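Local coordinates for protein adenine phosphoribosyltransferase, putative (Trypanosoma brucei brucei, PDB 5VN4) that probably catalyses the conversion of adenine and 5-phospho-alpha-D-ribose 1-diphosphate to AMP and diphosphate in purine salvage, working as a homodimer, at residues Ser10-Ser22 and Gly185-Thr197. Sequence-based numbering, arbitrary orientation. Where two conformers were deposited one is given.
Sequences SLVEVLPNYFTLS and GLTFLKGTQPAHT
Tyr18 reaches from the amino-terminal beta hairpin to the 3-10 turn 187-189 between strand 184-185 and helix 192-197, joining the edge of the central sheet of this type I phosphoribosyltransferase fold to the segment carrying Leu186 of the adenine pocket. Thr187 CG2 sits over the middle of the tyrosine ring in a CH-pi contact, 4.0 Å from the centroid and 13° off the ring normal. Thr192 CG2 approaches Tyr18 CD2 obliquely at 3.6 Å. The long phenol suits this place because its hydroxyl end meets backbone: Gly185, having no side chain, lets its CA lie 3.2 Å from Tyr18 OH, at the edge of the ring. With CG anti to the backbone N (chi1 -150°), the ring projects from its strand toward the 3-10 turn.

Leu15 packs against Thr187 by van der Waals contact, its CD1 lying 3.5 Å from the carbonyl O of Thr187 and beside CB, while Val14 CG2 touches Thr187 CG2. Both residues face Tyr18 across the hairpin in a classic beta bulge, so two successive aliphatic side chains point at the same 3-10 turn. Thr187 divides its duties: its methyl packs on the ring, and its OG1 hydrogen-bonds Glu214. At the hairpin's type II turn, Asn17 CB packs against His196 CE1 at 3.6 Å. Asn17 suits the positive phi of this turn position, and its ND2 binds Ser204 O; His196 NE2 holds Val206 O and its ring meets Phe208 edge-to-face, which fixes the imidazole.

Direct contacts are apolar or van der Waals, and water supplies the polar links. One water joins Pro16 O to Thr192 OG1. Another, in the plane of the tyrosine ring, accepts from Tyr18 OH at 2.8 Å and from Gly191 N, and donates to Leu186 O at 2.7 Å.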
ATOM      1  N   SER A  10       8.108  -7.442  23.527  1.00 17.24           N
ATOM      2  CA  SER A  10       8.380  -6.380  24.492  1.00 16.43           C
ATOM      3  C   SER A  10       9.170  -5.238  23.873  1.00 14.88           C
ATOM      4  O   SER A  10      10.125  -5.459  23.117  1.00 15.28           O
ATOM      5  CB  SER A  10       9.155  -6.931  25.681  1.00 16.98           C
ATOM      6  OG  SER A  10       8.352  -7.855  26.397  1.00 18.90           O
ATOM      7  N   LEU A  11       8.782  -4.021  24.233  1.00 14.75           N
ATOM      8  CA  LEU A  11       9.423  -2.800  23.776  1.00 13.22           C
ATOM      9  C   LEU A  11      10.321  -2.232  24.861  1.00 13.91           C
ATOM     10  O   LEU A  11      10.141  -2.492  26.053  1.00 17.37           O
ATOM     11  CB  LEU A  11       8.371  -1.743  23.441  1.00 13.89           C
ATOM     12  CG  LEU A  11       7.415  -2.053  22.296  1.00 14.39           C
ATOM     13  CD1 LEU A  11       6.303  -1.020  22.305  1.00 14.94           C
ATOM     14  CD2 LEU A  11       8.137  -2.060  20.956  1.00 15.31           C
ATOM     15  N   VAL A  12      11.292  -1.434  24.420  1.00 13.38           N
ATOM     16  CA  VAL A  12      12.130  -0.650  25.313  0.55 13.73           C
ATOM     17  C   VAL A  12      12.158   0.780  24.803  1.00 12.34           C
ATOM     18  O   VAL A  12      12.154   1.032  23.589  1.00 12.30           O
ATOM     19  CB  VAL A  12      13.557  -1.219  25.450  0.55 15.31           C
ATOM     20  CG1 VAL A  12      13.529  -2.571  26.154  0.55 16.74           C
ATOM     21  CG2 VAL A  12      14.225  -1.320  24.093  0.55 15.63           C
ATOM     22  N   GLU A  13      12.146   1.720  25.739  1.00 12.48           N
ATOM     23  CA  GLU A  13      12.159   3.140  25.410  1.00 12.95           C
ATOM     24  C   GLU A  13      13.613   3.577  25.284  1.00 13.36           C
ATOM     25  O   GLU A  13      14.326   3.679  26.289  1.00 15.40           O
ATOM     26  CB  GLU A  13      11.423   3.932  26.489  1.00 12.33           C
ATOM     27  CG  GLU A  13      11.072   5.349  26.063  1.00 11.29           C
ATOM     28  CD  GLU A  13      10.214   6.094  27.082  1.00 11.73           C
ATOM     29  OE1 GLU A  13       9.823   7.246  26.799  1.00 12.38           O
ATOM     30  OE2 GLU A  13       9.926   5.540  28.160  1.00 12.45           O
ATOM     31  N   VAL A  14      14.058   3.829  24.054  1.00 13.69           N
ATOM     32  CA  VAL A  14      15.475   4.116  23.820  1.00 14.21           C
ATOM     33  C   VAL A  14      15.782   5.616  23.819  1.00 15.33           C
ATOM     34  O   VAL A  14      16.909   6.013  24.129  1.00 17.96           O
ATOM     35  CB  VAL A  14      16.016   3.405  22.561  1.00 16.66           C
ATOM     36  CG1 VAL A  14      15.917   1.876  22.704  1.00 17.91           C
ATOM     37  CG2 VAL A  14      15.293   3.872  21.322  1.00 17.91           C
ATOM     38  N   LEU A  15      14.808   6.455  23.458  1.00 14.27           N
ATOM     39  CA  LEU A  15      14.832   7.906  23.604  1.00 13.65           C
ATOM     40  C   LEU A  15      13.458   8.279  24.148  1.00 12.55           C
ATOM     41  O   LEU A  15      12.541   7.445  24.108  1.00 12.30           O
ATOM     42  CB  LEU A  15      15.046   8.576  22.249  1.00 15.21           C
ATOM     43  CG  LEU A  15      16.400   8.357  21.569  1.00 16.03           C
ATOM     44  CD1 LEU A  15      16.385   8.924  20.150  1.00 17.87           C
ATOM     45  CD2 LEU A  15      17.544   8.977  22.378  1.00 16.89           C
ATOM     46  N   PRO A  16      13.259   9.490  24.669  1.00 12.19           N
ATOM     47  CA  PRO A  16      11.933   9.838  25.215  1.00 11.39           C
ATOM     48  C   PRO A  16      10.825   9.644  24.186  1.00 11.09           C
ATOM     49  O   PRO A  16      10.837  10.240  23.105  1.00 12.93           O
ATOM     50  CB  PRO A  16      12.101  11.304  25.637  1.00 13.18           C
ATOM     51  CG  PRO A  16      13.575  11.428  25.976  1.00 14.07           C
ATOM     52  CD  PRO A  16      14.268  10.534  24.958  1.00 13.95           C
ATOM     53  N   ASN A  17       9.875   8.770  24.530  1.00 10.46           N
ATOM     54  CA  ASN A  17       8.746   8.420  23.667  1.00 11.09           C
ATOM     55  C   ASN A  17       9.174   7.846  22.314  1.00 10.83           C
ATOM     56  O   ASN A  17       8.463   7.981  21.317  1.00 11.51           O
ATOM     57  CB  ASN A  17       7.728   9.553  23.531  1.00 12.17           C
ATOM     58  CG  ASN A  17       6.582   9.393  24.498  1.00 13.14           C
ATOM     59  OD1 ASN A  17       6.239   8.273  24.872  1.00 14.55           O
ATOM     60  ND2 ASN A  17       5.977  10.502  24.908  1.00 15.01           N
ATOM     61  N   TYR A  18      10.321   7.170  22.274  1.00 10.57           N
ATOM     62  CA  TYR A  18      10.777   6.441  21.090  1.00 10.30           C
ATOM     63  C   TYR A  18      11.043   5.011  21.540  1.00 10.95           C
ATOM     64  O   TYR A  18      12.022   4.756  22.247  1.00 11.79           O
ATOM     65  CB  TYR A  18      12.037   7.083  20.501  1.00 10.93           C
ATOM     66  CG  TYR A  18      12.203   6.925  18.994  1.00 10.65           C
ATOM     67  CD1 TYR A  18      11.766   5.786  18.326  1.00 10.96           C
ATOM     68  CD2 TYR A  18      12.802   7.934  18.241  1.00 11.10           C
ATOM     69  CE1 TYR A  18      11.919   5.663  16.952  1.00 10.73           C
ATOM     70  CE2 TYR A  18      12.968   7.821  16.867  1.00 11.16           C
ATOM     71  CZ  TYR A  18      12.521   6.676  16.228  1.00 10.43           C
ATOM     72  OH  TYR A  18      12.678   6.547  14.867  1.00 11.93           O
ATOM     73  N   PHE A  19      10.150   4.095  21.161  1.00 10.56           N
ATOM     74  CA  PHE A  19      10.176   2.707  21.605  1.00 10.82           C
ATOM     75  C   PHE A  19      10.526   1.784  20.446  1.00 10.93           C
ATOM     76  O   PHE A  19      10.094   2.012  19.313  1.00 11.33           O
ATOM     77  CB  PHE A  19       8.802   2.283  22.135  1.00 10.98           C
ATOM     78  CG  PHE A  19       8.353   3.042  23.356  1.00 11.38           C
ATOM     79  CD1 PHE A  19       7.723   4.280  23.238  1.00 12.30           C
ATOM     80  CD2 PHE A  19       8.554   2.516  24.623  1.00 13.23           C
ATOM     81  CE1 PHE A  19       7.303   4.976  24.375  1.00 13.30           C
ATOM     82  CE2 PHE A  19       8.132   3.202  25.754  1.00 13.48           C
ATOM     83  CZ  PHE A  19       7.509   4.438  25.628  1.00 13.58           C
ATOM     84  N   THR A  20      11.289   0.733  20.746  1.00 11.00           N
ATOM     85  CA  THR A  20      11.632  -0.284  19.764  1.00 11.02           C
ATOM     86  C   THR A  20      11.703  -1.628  20.484  1.00 10.89           C
ATOM     87  O   THR A  20      11.752  -1.685  21.711  1.00 11.73           O
ATOM     88  CB  THR A  20      12.942   0.082  19.054  1.00 10.48           C
ATOM     89  OG1 THR A  20      13.136  -0.767  17.916  1.00 11.66           O
ATOM     90  CG2 THR A  20      14.134  -0.044  19.995  1.00 11.92           C
ATOM     91  N   LEU A  21      11.679  -2.721  19.724  1.00 11.04           N
ATOM     92  CA  LEU A  21      11.709  -4.027  20.371  1.00 11.84           C
ATOM     93  C   LEU A  21      13.001  -4.210  21.163  1.00 12.01           C
ATOM     94  O   LEU A  21      14.058  -3.686  20.798  1.00 12.58           O
ATOM     95  CB  LEU A  21      11.588  -5.147  19.336  1.00 12.63           C
ATOM     96  CG  LEU A  21      10.202  -5.369  18.728  1.00 13.13           C
ATOM     97  CD1 LEU A  21      10.328  -6.296  17.527  1.00 14.26           C
ATOM     98  CD2 LEU A  21       9.224  -5.929  19.751  1.00 14.47           C
ATOM     99  N   SER A  22      12.912  -4.971  22.253  1.00 13.20           N
ATOM    100  CA  SER A  22      14.104  -5.314  23.016  1.00 13.91           C
ATOM    101  C   SER A  22      15.124  -6.024  22.122  1.00 14.22           C
ATOM    102  O   SER A  22      14.794  -6.585  21.076  1.00 13.75           O
ATOM    103  CB  SER A  22      13.734  -6.227  24.181  1.00 15.41           C
ATOM    104  OG  SER A  22      13.319  -7.490  23.702  1.00 16.81           O
ATOM    105  N   GLY A 185      12.824   2.373  12.867  1.00  9.85           N
ATOM    106  CA  GLY A 185      13.095   3.724  13.324  1.00 10.63           C
ATOM    107  C   GLY A 185      14.586   3.958  13.346  1.00 11.18           C
ATOM    108  O   GLY A 185      15.328   3.166  13.939  1.00 12.21           O
ATOM    109  N   LEU A 186      15.057   5.010  12.678  1.00 10.32           N
ATOM    110  CA  LEU A 186      16.486   5.322  12.669  1.00 11.04           C
ATOM    111  C   LEU A 186      16.694   6.319  13.801  1.00 11.37           C
ATOM    112  O   LEU A 186      16.602   7.535  13.618  1.00 11.09           O
ATOM    113  CB  LEU A 186      16.905   5.867  11.310  1.00 12.03           C
ATOM    114  CG  LEU A 186      16.572   4.941  10.125  1.00 12.93           C
ATOM    115  CD1 LEU A 186      16.977   5.565   8.807  1.00 14.57           C
ATOM    116  CD2 LEU A 186      17.218   3.575  10.293  1.00 14.38           C
ATOM    117  N   THR A 187      16.947   5.796  15.005  1.00 12.27           N
ATOM    118  CA  THR A 187      16.825   6.645  16.191  1.00 12.70           C
ATOM    119  C   THR A 187      17.882   7.736  16.233  1.00 12.96           C
ATOM    120  O   THR A 187      17.652   8.783  16.843  1.00 13.36           O
ATOM    121  CB  THR A 187      16.806   5.826  17.485  1.00 14.03           C
ATOM    122  OG1 THR A 187      18.100   5.274  17.741  1.00 17.01           O
ATOM    123  CG2 THR A 187      15.786   4.700  17.394  1.00 14.45           C
ATOM    124  N   PHE A 188      19.026   7.526  15.578  1.00 13.20           N
ATOM    125  CA  PHE A 188      20.058   8.558  15.564  1.00 14.46           C
ATOM    126  C   PHE A 188      19.593   9.828  14.862  1.00 13.61           C
ATOM    127  O   PHE A 188      20.183  10.892  15.080  1.00 15.20           O
ATOM    128  CB  PHE A 188      21.365   8.023  14.953  1.00 15.45           C
ATOM    129  CG  PHE A 188      21.254   7.613  13.509  1.00 16.46           C
ATOM    130  CD1 PHE A 188      21.509   8.519  12.490  1.00 17.40           C
ATOM    131  CD2 PHE A 188      20.924   6.308  13.167  1.00 16.92           C
ATOM    132  CE1 PHE A 188      21.415   8.128  11.151  1.00 18.92           C
ATOM    133  CE2 PHE A 188      20.831   5.915  11.838  1.00 18.27           C
ATOM    134  CZ  PHE A 188      21.075   6.831  10.830  1.00 18.71           C
ATOM    135  N   LEU A 189      18.547   9.746  14.037  1.00 12.31           N
ATOM    136  CA  LEU A 189      17.969  10.918  13.391  1.00 12.62           C
ATOM    137  C   LEU A 189      16.934  11.630  14.255  1.00 12.77           C
ATOM    138  O   LEU A 189      16.445  12.692  13.856  1.00 13.74           O
ATOM    139  CB  LEU A 189      17.364  10.547  12.028  1.00 13.12           C
ATOM    140  CG  LEU A 189      18.368  10.006  10.998  1.00 14.63           C
ATOM    141  CD1 LEU A 189      17.645   9.567   9.734  1.00 14.09           C
ATOM    142  CD2 LEU A 189      19.431  11.040  10.661  1.00 15.46           C
ATOM    143  N   LYS A 190      16.582  11.069  15.413  1.00 12.72           N
ATOM    144  CA  LYS A 190      15.684  11.723  16.365  0.67 12.91           C
ATOM    145  C   LYS A 190      14.395  12.193  15.686  1.00 12.09           C
ATOM    146  O   LYS A 190      13.977  13.349  15.804  1.00 12.87           O
ATOM    147  CB  LYS A 190      16.401  12.847  17.117  0.67 15.78           C
ATOM    148  CG  LYS A 190      17.624  12.356  17.892  0.67 18.23           C
ATOM    149  CD  LYS A 190      18.317  13.477  18.655  0.67 20.59           C
ATOM    150  CE  LYS A 190      19.568  12.964  19.355  0.67 21.65           C
ATOM    151  NZ  LYS A 190      19.268  11.850  20.304  0.67 22.01           N
ATOM    152  N   GLY A 191      13.757  11.267  14.968  1.00 11.48           N
ATOM    153  CA  GLY A 191      12.561  11.560  14.190  1.00 11.56           C
ATOM    154  C   GLY A 191      11.322  11.859  15.005  1.00 11.38           C
ATOM    155  O   GLY A 191      10.316  12.281  14.428  1.00 11.17           O
ATOM    156  N   THR A 192      11.364  11.657  16.323  1.00 11.15           N
ATOM    157  CA  THR A 192      10.296  12.143  17.189  1.00 11.16           C
ATOM    158  C   THR A 192      10.255  13.662  17.250  1.00 12.06           C
ATOM    159  O   THR A 192       9.199  14.227  17.543  1.00 13.45           O
ATOM    160  CB  THR A 192      10.557  11.652  18.618  1.00 12.30           C
ATOM    161  OG1 THR A 192      11.964  11.749  18.884  1.00 13.27           O
ATOM    162  CG2 THR A 192      10.104  10.197  18.825  1.00 13.82           C
ATOM    163  N   GLN A 193      11.376  14.336  16.990  1.00 13.49           N
ATOM    164  CA  GLN A 193      11.459  15.763  17.299  0.55 14.64           C
ATOM    165  C   GLN A 193      10.433  16.614  16.567  1.00 14.31           C
ATOM    166  O   GLN A 193       9.776  17.442  17.221  1.00 14.86           O
ATOM    167  CB  GLN A 193      12.886  16.284  17.116  0.55 15.97           C
ATOM    168  CG  GLN A 193      12.997  17.790  17.306  0.55 18.19           C
ATOM    169  CD  GLN A 193      14.351  18.322  16.893  0.55 19.30           C
ATOM    170  OE1 GLN A 193      15.324  17.571  16.807  0.55 20.80           O
ATOM    171  NE2 GLN A 193      14.422  19.620  16.623  0.55 18.79           N
ATOM    172  N   PRO A 194      10.247  16.493  15.243  1.00 13.76           N
ATOM    173  CA  PRO A 194       9.265  17.378  14.586  1.00 13.57           C
ATOM    174  C   PRO A 194       7.859  17.223  15.141  1.00 13.80           C
ATOM    175  O   PRO A 194       7.228  18.224  15.505  1.00 15.21           O
ATOM    176  CB  PRO A 194       9.396  17.008  13.100  1.00 14.37           C
ATOM    177  CG  PRO A 194      10.773  16.419  12.975  1.00 14.60           C
ATOM    178  CD  PRO A 194      10.992  15.680  14.259  1.00 14.06           C
ATOM    179  N   ALA A 195       7.372  15.987  15.273  1.00 13.44           N
ATOM    180  CA  ALA A 195       6.032  15.762  15.806  1.00 14.05           C
ATOM    181  C   ALA A 195       5.916  16.247  17.243  1.00 14.61           C
ATOM    182  O   ALA A 195       4.871  16.775  17.642  1.00 14.96           O
ATOM    183  CB  ALA A 195       5.688  14.274  15.726  1.00 13.88           C
ATOM    184  N   HIS A 196       6.973  16.063  18.042  1.00 13.76           N
ATOM    185  CA  HIS A 196       6.917  16.394  19.462  1.00 13.84           C
ATOM    186  C   HIS A 196       7.116  17.873  19.745  1.00 15.26           C
ATOM    187  O   HIS A 196       6.891  18.302  20.882  1.00 17.97           O
ATOM    188  CB  HIS A 196       7.954  15.594  20.248  1.00 14.36           C
ATOM    189  CG  HIS A 196       7.586  14.159  20.435  1.00 14.07           C
ATOM    190  ND1 HIS A 196       8.459  13.228  20.955  1.00 16.25           N
ATOM    191  CD2 HIS A 196       6.438  13.491  20.170  1.00 14.39           C
ATOM    192  CE1 HIS A 196       7.865  12.049  21.002  1.00 15.83           C
ATOM    193  NE2 HIS A 196       6.637  12.180  20.532  1.00 15.34           N
ATOM    194  N   THR A 197       7.530  18.659  18.760  1.00 15.80           N
ATOM    195  CA  THR A 197       7.707  20.087  18.966  1.00 16.75           C
ATOM    196  C   THR A 197       6.726  20.925  18.156  1.00 16.63           C
ATOM    197  O   THR A 197       6.567  22.114  18.450  1.00 18.31           O
ATOM    198  CB  THR A 197       9.169  20.510  18.724  1.00 19.62           C
ATOM    199  OG1 THR A 197       9.561  20.199  17.390  1.00 20.33           O
ATOM    200  CG2 THR A 197      10.109  19.788  19.684  1.00 20.33           C
TER
HETATM  201  O   HOH W   1      12.811  10.736  21.136  0.51 14.87           O
HETATM  202  O   HOH W   2      10.635  13.601  22.642  1.00 47.82           O
HETATM  203  O   HOH W   3      14.118   8.646  13.801  1.00 10.67           O